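Local coordinates for FAD-binding PCMH-type domain-containing protein (PDB 6YJO) that binds FAD through a double covalent attachment and probably works as an oxygen-dependent, FAD-linked oxidoreductase, perhaps on oligosaccharides, at residues P45-D50 with I72-T77; L65-A70 with G111-L116; L187-G192 with L230-F235. All coordinates share one frame; numbering follows the deposited sequence.

Contact 1 (P45-D50 with I72-T77)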
loop_
_atom_site.group_PDB
_atom_site.type_symbol
_atom_site.label_atom_id
_atom_site.label_comp_id
_atom_site.label_asym_id
_atom_site.label_seq_id
_atom_site.Cartn_x
_atom_site.Cartn_y
_atom_site.Cartn_z
ATOM N N PRO A 45 -5.404 -12.359 25.040
ATOM C CA PRO A 45 -5.180 -13.612 24.310
ATOM C C PRO A 45 -3.804 -13.625 23.663
ATOM O O PRO A 45 -3.407 -12.675 22.983
ATOM C CB PRO A 45 -6.298 -13.618 23.261
ATOM C CG PRO A 45 -7.357 -12.739 23.810
ATOM C CD PRO A 45 -6.647 -11.687 24.615
ATOM N N TYR A 46 -3.063 -14.707 23.888
ATOM C CA TYR A 46 -1.748 -14.867 23.289
ATOM C C TYR A 46 -1.641 -16.249 22.645
ATOM O O TYR A 46 -2.384 -17.172 22.981
ATOM C CB TYR A 46 -0.616 -14.665 24.315
ATOM C CG TYR A 46 -0.498 -15.727 25.396
ATOM C CD1 TYR A 46 -0.145 -17.038 25.087
ATOM C CD2 TYR A 46 -0.697 -15.408 26.729
ATOM C CE1 TYR A 46 -0.028 -18.002 26.070
ATOM C CE2 TYR A 46 -0.574 -16.366 27.718
ATOM C CZ TYR A 46 -0.241 -17.660 27.387
ATOM O OH TYR A 46 -0.121 -18.612 28.375
ATOM N N ILE A 47 -0.692 -16.350 21.733
ATOM C CA ILE A 47 -0.397 -17.646 21.059
ATOM C C ILE A 47 0.742 -18.296 21.835
ATOM O O ILE A 47 1.810 -17.699 21.990
ATOM C CB ILE A 47 -0.002 -17.409 19.599
ATOM C CG1 ILE A 47 -1.143 -16.727 18.836
ATOM C CG2 ILE A 47 0.378 -18.735 18.949
ATOM C CD1 ILE A 47 -2.469 -17.457 18.916
ATOM N N PRO A 48 0.550 -19.530 22.330
ATOM C CA PRO A 48 1.629 -20.170 23.100
ATOM C C PRO A 48 2.852 -20.426 22.234
ATOM O O PRO A 48 2.748 -20.840 21.076
ATOM C CB PRO A 48 0.988 -21.477 23.587
ATOM C CG PRO A 48 -0.117 -21.748 22.624
ATOM C CD PRO A 48 -0.625 -20.403 22.193
ATOM N N ARG A 49 4.023 -20.171 22.815
ATOM C CA ARG A 49 5.279 -20.281 22.086
ATOM C C ARG A 49 5.448 -21.672 21.482
ATOM O O ARG A 49 5.011 -22.679 22.046
ATOM C CB ARG A 49 6.452 -19.973 23.019
ATOM C CG ARG A 49 7.815 -19.940 22.345
ATOM C CD ARG A 49 8.227 -18.517 22.006
ATOM N NE ARG A 49 9.594 -18.447 21.495
ATOM C CZ ARG A 49 10.243 -17.311 21.253
ATOM N NH1 ARG A 49 9.653 -16.145 21.480
ATOM N NH2 ARG A 49 11.486 -17.343 20.789
ATOM N N ASP A 50 6.083 -21.712 20.310
ATOM C CA ASP A 50 6.498 -22.963 19.664
ATOM C C ASP A 50 5.372 -23.997 19.615
ATOM O O ASP A 50 5.620 -25.205 19.611
ATOM C CB ASP A 50 7.729 -23.550 20.360
ATOM C CG ASP A 50 8.902 -22.596 20.356
ATOM O OD1 ASP A 50 9.127 -21.937 19.318
ATOM O OD2 ASP A 50 9.593 -22.497 21.393
ATOM N N ILE A 72 3.460 -13.311 20.477
ATOM C CA ILE A 72 2.381 -12.872 19.598
ATOM C C ILE A 72 1.131 -12.714 20.449
ATOM O O ILE A 72 0.715 -13.658 21.133
ATOM C CB ILE A 72 2.121 -13.867 18.455
ATOM C CG1 ILE A 72 3.334 -14.005 17.535
ATOM C CG2 ILE A 72 0.906 -13.420 17.656
ATOM C CD1 ILE A 72 3.253 -15.226 16.641
ATOM N N ALA A 73 0.536 -11.525 20.416
ATOM C CA ALA A 73 -0.797 -11.316 20.960
ATOM C C ALA A 73 -1.823 -11.453 19.843
ATOM O O ALA A 73 -1.539 -11.172 18.675
ATOM C CB ALA A 73 -0.919 -9.941 21.620
ATOM N N LEU A 74 -3.013 -11.917 20.209
ATOM C CA LEU A 74 -4.131 -12.082 19.281
ATOM C C LEU A 74 -5.360 -11.432 19.904
ATOM O O LEU A 74 -6.290 -12.119 20.347
ATOM C CB LEU A 74 -4.364 -13.561 18.970
ATOM C CG LEU A 74 -5.478 -13.875 17.967
ATOM C CD1 LEU A 74 -5.250 -13.143 16.649
ATOM C CD2 LEU A 74 -5.585 -15.373 17.729
ATOM N N PRO A 75 -5.389 -10.103 19.966
ATOM C CA PRO A 75 -6.516 -9.415 20.600
ATOM C C PRO A 75 -7.789 -9.533 19.777
ATOM O O PRO A 75 -7.767 -9.797 18.573
ATOM C CB PRO A 75 -6.040 -7.960 20.667
ATOM C CG PRO A 75 -5.115 -7.832 19.504
ATOM C CD PRO A 75 -4.389 -9.150 19.453
ATOM N N THR A 76 -8.918 -9.335 20.460
ATOM C CA THR A 76 -10.200 -9.140 19.799
ATOM C C THR A 76 -10.907 -7.882 20.277
ATOM O O THR A 76 -11.982 -7.563 19.756
ATOM C CB THR A 76 -11.126 -10.349 20.012
ATOM O OG1 THR A 76 -11.521 -10.421 21.387
ATOM C CG2 THR A 76 -10.423 -11.638 19.604
ATOM N N THR A 77 -10.342 -7.165 21.248
ATOM C CA THR A 77 -10.900 -5.913 21.733
ATOM C C THR A 77 -9.803 -4.864 21.805
ATOM O O THR A 77 -8.610 -5.178 21.860
ATOM C CB THR A 77 -11.543 -6.057 23.120
ATOM O OG1 THR A 77 -10.532 -6.368 24.088
ATOM C CG2 THR A 77 -12.602 -7.153 23.118
#
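Tyr46 and Ala73 form a single beta bridge, by which the loop 45-50 is laid against strand 71-73, an outermost strand of the three-stranded parallel sheet in the FAD-binding domain. The touching parts, 45-47 and 72-75, run in nearly opposite directions, 152° apart, and two backbone hydrogen bonds flank the bridged pair. Leu74 N donates to Pro45 O at 2.9 Å in an almost perfectly straight bond, and Ile47 N reaches Ile72 O at 3.1 Å. The two carbonyl oxygens also accept weaker CA-H contacts, Pro45 O from Ala73 CA and Ile72 O from Tyr46 CA, so each is approached by two neighbouring groups of the facing segment.

Apolar packing centres on Ile47, the buried side chain of the loop. With CG1 beside its own backbone N (chi1 -60°), it sets this branch 4.1 Å from Ile72 CG2, while its CD1 meets Leu74 CD2 at 3.9 Å; it thus bridges Ile72 in the strand and Leu74 just past its end. From helix 52-57, Gln53 touches Ile47, and Trp54 and Glu57 touch Ile72. The Tyr46 ring, by contrast, leaves the strand and lies against Asn36, Leu39 and Ala40 of helix 32-41, which makes the bridge a junction between the N-terminal helices and the flavin-binding sheet. Beyond the strand, Pro75 packs on helix 78-90, its side chain about 9 Å from the FAD. At Pro45 the ring lies against a carbonyl across the contact, Pro45 CB 3.3 Å from Leu74 O.

Contact 2 (L65-A70 with G111-L116); sequences LAYTPA and GENGHL
Tyr67 lays its ring over the backbone of Gly111 and Glu112, whose linking peptide covers one ring face: Gly111 C stands 3.5 Å and Glu112 N 3.4 Å above the plane, both offset toward the rim. Over the same ring Gly111 CA makes a CH-pi contact, 4.2 Å from the centroid and 23° off the normal. The tyrosine reaches this peptide with CG set beside its own backbone N (chi1 -59°). At Thr68 the chains continue side by side; its carbonyl O takes a weak hydrogen bond from Gly114 N and also touches Asn113 CB at 3.6 Å. Pro69 follows with its CA 3.3 Å from His115 O. That oxygen is the acceptor for Ala70 N, at 2.8 Å, the donor rising 40° out of the carbonyl plane in a noticeably bent bond, while the Ala70 methyl rests near Gly114 C.

Within the loop, His115 NE2 donates to Glu112 OE2 at 2.9 Å, almost in the imidazole plane. Arg94 forms a salt bridge with the same carboxylate oxygen and Ser96 bonds His115 ND1, which fixes the ring on both nitrogens. Both segments are lead-ins to the parallel sheet: 65-70 is the last part of the loop between helix 52-57 and strand 71-73, while residues 111-116 lead into the adjacent strand 116-119, with Leu116 bonded through its backbone to Ser96 in strand 95-98 and to Arg94 just before it.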
loop_
_atom_site.group_PDB
_atom_site.type_symbol
_atom_site.label_atom_id
_atom_site.label_comp_id
_atom_site.label_asym_id
_atom_site.label_seq_id
_atom_site.Cartn_x
_atom_site.Cartn_y
_atom_site.Cartn_z
ATOM N N LEU A 65 11.545 -13.153 3.952
ATOM C CA LEU A 65 11.935 -12.515 5.210
ATOM C C LEU A 65 11.025 -13.025 6.321
ATOM O O LEU A 65 9.888 -12.564 6.459
ATOM C CB LEU A 65 11.861 -10.996 5.103
ATOM C CG LEU A 65 12.785 -10.346 4.075
ATOM C CD1 LEU A 65 12.646 -8.830 4.139
ATOM C CD2 LEU A 65 14.229 -10.781 4.304
ATOM N N ALA A 66 11.530 -13.964 7.114
ATOM C CA ALA A 66 10.833 -14.459 8.289
ATOM C C ALA A 66 11.501 -13.915 9.545
ATOM O O ALA A 66 12.679 -13.543 9.538
ATOM C CB ALA A 66 10.818 -15.992 8.324
ATOM N N TYR A 67 10.725 -13.865 10.627
ATOM C CA TYR A 67 11.218 -13.423 11.925
ATOM C C TYR A 67 10.474 -14.185 13.012
ATOM O O TYR A 67 9.454 -14.829 12.756
ATOM C CB TYR A 67 11.058 -11.909 12.096
ATOM C CG TYR A 67 11.790 -11.125 11.040
ATOM C CD1 TYR A 67 13.158 -10.927 11.122
ATOM C CD2 TYR A 67 11.116 -10.597 9.948
ATOM C CE1 TYR A 67 13.835 -10.220 10.154
ATOM C CE2 TYR A 67 11.786 -9.885 8.977
ATOM C CZ TYR A 67 13.142 -9.701 9.085
ATOM O OH TYR A 67 13.809 -8.994 8.116
ATOM N N THR A 68 10.997 -14.103 14.233
ATOM C CA THR A 68 10.464 -14.846 15.375
ATOM C C THR A 68 10.176 -13.882 16.522
ATOM O O THR A 68 11.080 -13.561 17.312
ATOM C CB THR A 68 11.422 -15.950 15.811
ATOM O OG1 THR A 68 12.755 -15.431 15.929
ATOM C CG2 THR A 68 11.396 -17.079 14.789
ATOM N N PRO A 69 8.944 -13.371 16.618
ATOM C CA PRO A 69 8.500 -12.658 17.822
ATOM C C PRO A 69 9.040 -13.166 19.149
ATOM O O PRO A 69 9.405 -14.337 19.288
ATOM C CB PRO A 69 6.974 -12.848 17.766
ATOM C CG PRO A 69 6.664 -13.310 16.309
ATOM C CD PRO A 69 7.953 -13.197 15.549
ATOM N N ALA A 70 9.091 -12.267 20.135
ATOM C CA ALA A 70 9.209 -12.681 21.529
ATOM C C ALA A 70 7.880 -13.228 22.033
ATOM O O ALA A 70 7.850 -14.247 22.730
ATOM C CB ALA A 70 9.681 -11.503 22.382
ATOM N N GLY A 111 10.470 -6.345 11.417
ATOM C CA GLY A 111 11.687 -6.278 10.636
ATOM C C GLY A 111 12.886 -6.910 11.300
ATOM O O GLY A 111 14.013 -6.699 10.839
ATOM N N GLU A 112 12.671 -7.692 12.355
ATOM C CA GLU A 112 13.716 -8.260 13.200
ATOM C C GLU A 112 13.022 -9.187 14.192
ATOM O O GLU A 112 11.789 -9.248 14.245
ATOM C CB GLU A 112 14.510 -7.177 13.932
ATOM C CG GLU A 112 13.674 -6.334 14.893
ATOM C CD GLU A 112 14.512 -5.363 15.703
ATOM O OE1 GLU A 112 15.573 -4.927 15.207
ATOM O OE2 GLU A 112 14.110 -5.045 16.842
ATOM N N ASN A 113 13.821 -9.902 14.979
ATOM C CA ASN A 113 13.286 -10.776 16.010
ATOM C C ASN A 113 13.205 -10.034 17.341
ATOM O O ASN A 113 13.819 -8.984 17.536
ATOM C CB ASN A 113 14.149 -12.031 16.154
ATOM C CG ASN A 113 14.625 -12.566 14.817
ATOM O OD1 ASN A 113 15.503 -11.981 14.181
ATOM N ND2 ASN A 113 14.048 -13.684 14.383
ATOM N N GLY A 114 12.407 -10.584 18.252
ATOM C CA GLY A 114 12.347 -10.071 19.602
ATOM C C GLY A 114 11.331 -8.975 19.820
ATOM O O GLY A 114 11.490 -8.179 20.752
ATOM N N HIS A 115 10.291 -8.908 18.993
ATOM C CA HIS A 115 9.186 -7.981 19.184
ATOM C C HIS A 115 8.002 -8.707 19.804
ATOM O O HIS A 115 7.796 -9.899 19.571
ATOM C CB HIS A 115 8.732 -7.365 17.855
ATOM C CG HIS A 115 9.581 -6.230 17.378
ATOM N ND1 HIS A 115 9.053 -5.125 16.745
ATOM C CD2 HIS A 115 10.921 -6.036 17.418
ATOM C CE1 HIS A 115 10.029 -4.294 16.426
ATOM N NE2 HIS A 115 11.173 -4.823 16.823
ATOM N N LEU A 116 7.218 -7.973 20.590
ATOM C CA LEU A 116 5.833 -8.359 20.811
ATOM C C LEU A 116 5.048 -7.959 19.575
ATOM O O LEU A 116 5.084 -6.800 19.155
ATOM C CB LEU A 116 5.251 -7.689 22.058
ATOM C CG LEU A 116 3.724 -7.780 22.214
ATOM C CD1 LEU A 116 3.255 -9.224 22.424
ATOM C CD2 LEU A 116 3.238 -6.893 23.353
#

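Contact 3 (L187-G192 with L230-F235); sequences LDTFLG and LGFQTF
Leu191 N donates to Gly231 O at 2.8 Å in a nearly straight bond, one of three backbone hydrogen bonds that join strands 190-196 and 226-236 as antiparallel neighbours in a sheet of the FAD-binding domain. Gln233 N meets Thr189 O at 2.9 Å in the carbonyl plane, and Gly231 N reaches Gly192 O at 2.7 Å, nearly in line with the C=O. Between the first two lies the non-hydrogen-bonded pair Phe190 and Phe232. Thr189 O also takes a CA-H contact from Phe232 CA.

Among the side chains, Thr189 turns its OG1 back to Thr186 O, although the same atom lies 3.7 Å from Phe232 CD1. The Gln233 amide likewise finds its partner in Asp131 O; across the contact its OE1 merely brushes the Leu191 methyl CD1.

Phe190 and Phe232 share one face of the sheet and form an offset edge-to-face pair, the edge of Phe190 directed at the face of Phe232 with the planes at 71°. The Leu230 and Phe190 side chains cross at about a right angle, Leu230 CD2 lying 3.8 Å from Phe190 CE1. Ile167 and Ala171 of helix 167-171 cover Leu230 and Phe232, and the FAD lies about 6 Å from the Leu230 side chain. Leu191 also packs on Ser133 and Leu400; its CD1 lies against the facing backbone, 3.8 Å from Phe232 C.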
loop_
_atom_site.group_PDB
_atom_site.type_symbol
_atom_site.label_atom_id
_atom_site.label_comp_id
_atom_site.label_asym_id
_atom_site.label_seq_id
_atom_site.Cartn_x
_atom_site.Cartn_y
_atom_site.Cartn_z
ATOM N N LEU A 187 -6.514 6.696 2.212
ATOM C CA LEU A 187 -6.375 7.648 3.306
ATOM C C LEU A 187 -7.019 8.992 2.996
ATOM O O LEU A 187 -7.194 9.796 3.918
ATOM C CB LEU A 187 -4.897 7.849 3.665
ATOM C CG LEU A 187 -3.899 8.373 2.628
ATOM C CD1 LEU A 187 -4.110 9.842 2.293
ATOM C CD2 LEU A 187 -2.488 8.152 3.156
ATOM N N ASP A 188 -7.371 9.257 1.733
ATOM C CA ASP A 188 -8.069 10.499 1.416
ATOM C C ASP A 188 -9.489 10.487 1.960
ATOM O O ASP A 188 -10.060 11.551 2.219
ATOM C CB ASP A 188 -8.075 10.731 -0.095
ATOM C CG ASP A 188 -6.695 11.060 -0.645
ATOM O OD1 ASP A 188 -5.813 11.467 0.144
ATOM O OD2 ASP A 188 -6.491 10.917 -1.867
ATOM N N THR A 189 -10.066 9.304 2.154
ATOM C CA THR A 189 -11.388 9.154 2.747
ATOM C C THR A 189 -11.316 8.855 4.239
ATOM O O THR A 189 -12.334 8.502 4.841
ATOM C CB THR A 189 -12.165 8.046 2.028
ATOM O OG1 THR A 189 -11.564 6.776 2.304
ATOM C CG2 THR A 189 -12.158 8.280 0.523
ATOM N N PHE A 190 -10.137 9.011 4.843
ATOM C CA PHE A 190 -9.912 8.652 6.239
ATOM C C PHE A 190 -10.456 9.739 7.160
ATOM O O PHE A 190 -10.121 10.919 7.009
ATOM C CB PHE A 190 -8.414 8.441 6.478
ATOM C CG PHE A 190 -8.065 8.037 7.881
ATOM C CD1 PHE A 190 -8.283 6.740 8.317
ATOM C CD2 PHE A 190 -7.501 8.949 8.761
ATOM C CE1 PHE A 190 -7.961 6.366 9.607
ATOM C CE2 PHE A 190 -7.174 8.579 10.053
ATOM C CZ PHE A 190 -7.403 7.287 10.476
ATOM N N LEU A 191 -11.300 9.339 8.113
ATOM C CA LEU A 191 -11.899 10.255 9.080
ATOM C C LEU A 191 -11.147 10.287 10.403
ATOM O O LEU A 191 -10.913 11.366 10.954
ATOM C CB LEU A 191 -13.362 9.869 9.351
ATOM C CG LEU A 191 -14.376 9.957 8.204
ATOM C CD1 LEU A 191 -15.734 9.430 8.659
ATOM C CD2 LEU A 191 -14.520 11.385 7.704
ATOM N N GLY A 192 -10.768 9.125 10.917
ATOM C CA GLY A 192 -10.086 9.033 12.192
ATOM C C GLY A 192 -9.971 7.580 12.597
ATOM O O GLY A 192 -10.456 6.678 11.908
ATOM N N LEU A 230 -10.523 1.982 12.175
ATOM C CA LEU A 230 -10.383 3.106 11.258
ATOM C C LEU A 230 -11.759 3.553 10.782
ATOM O O LEU A 230 -12.669 2.732 10.624
ATOM C CB LEU A 230 -9.511 2.740 10.047
ATOM C CG LEU A 230 -8.071 2.283 10.324
ATOM C CD1 LEU A 230 -7.999 0.769 10.542
ATOM C CD2 LEU A 230 -7.132 2.698 9.195
ATOM N N GLY A 231 -11.906 4.854 10.561
ATOM C CA GLY A 231 -13.137 5.434 10.047
ATOM C C GLY A 231 -12.888 6.004 8.661
ATOM O O GLY A 231 -11.826 6.579 8.403
ATOM N N PHE A 232 -13.857 5.806 7.767
ATOM C CA PHE A 232 -13.798 6.331 6.409
ATOM C C PHE A 232 -15.173 6.820 5.973
ATOM O O PHE A 232 -16.203 6.342 6.455
ATOM C CB PHE A 232 -13.328 5.274 5.394
ATOM C CG PHE A 232 -12.101 4.514 5.810
ATOM C CD1 PHE A 232 -10.843 4.928 5.411
ATOM C CD2 PHE A 232 -12.210 3.362 6.573
ATOM C CE1 PHE A 232 -9.716 4.216 5.778
ATOM C CE2 PHE A 232 -11.087 2.650 6.944
ATOM C CZ PHE A 232 -9.841 3.078 6.545
ATOM N N GLN A 233 -15.174 7.762 5.026
ATOM C CA GLN A 233 -16.388 8.238 4.371
ATOM C C GLN A 233 -16.514 7.494 3.044
ATOM O O GLN A 233 -15.705 7.695 2.132
ATOM C CB GLN A 233 -16.335 9.749 4.159
ATOM C CG GLN A 233 -17.665 10.378 3.754
ATOM C CD GLN A 233 -18.713 10.287 4.852
ATOM O OE1 GLN A 233 -18.400 10.431 6.037
ATOM N NE2 GLN A 233 -19.961 10.038 4.465
ATOM N N THR A 234 -17.522 6.633 2.942
ATOM C CA THR A 234 -17.696 5.803 1.760
ATOM C C THR A 234 -18.282 6.611 0.604
ATOM O O THR A 234 -18.896 7.668 0.789
ATOM C CB THR A 234 -18.621 4.620 2.051
ATOM O OG1 THR A 234 -19.969 5.091 2.174
ATOM C CG2 THR A 234 -18.218 3.914 3.338
ATOM N N PHE A 235 -18.079 6.092 -0.603
ATOM C CA PHE A 235 -18.769 6.561 -1.794
ATOM C C PHE A 235 -19.686 5.457 -2.310
ATOM O O PHE A 235 -19.554 4.287 -1.939
ATOM C CB PHE A 235 -17.773 6.991 -2.881
ATOM C CG PHE A 235 -16.955 5.860 -3.447
ATOM C CD1 PHE A 235 -17.437 5.099 -4.499
ATOM C CD2 PHE A 235 -15.701 5.567 -2.937
ATOM C CE1 PHE A 235 -16.692 4.061 -5.025
ATOM C CE2 PHE A 235 -14.949 4.531 -3.462
ATOM C CZ PHE A 235 -15.445 3.777 -4.505
#

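In the fold
From the N terminus, the chain leaves helix 32-41, passes through 45-50 and helix 52-57, and returns along strand 71-73 to close contact 1, which ties the N-terminal helices to the edge of the parallel sheet. Before that return, 65-70 opens contact 2, which closes only after helix 78-90 and strand 95-98 and joins the loops leading into strands 71-73 and 116-119. The two therefore cross along the chain, and touch through a weak hydrogen bond from Arg49 to Ala70 O. Contact 3 follows in series, its centre 29 Å from that of contact 1 and 31 Å from contact 2's; it closes a loop that carries strand 202-206 and helix 211-220 and joins two antiparallel strands.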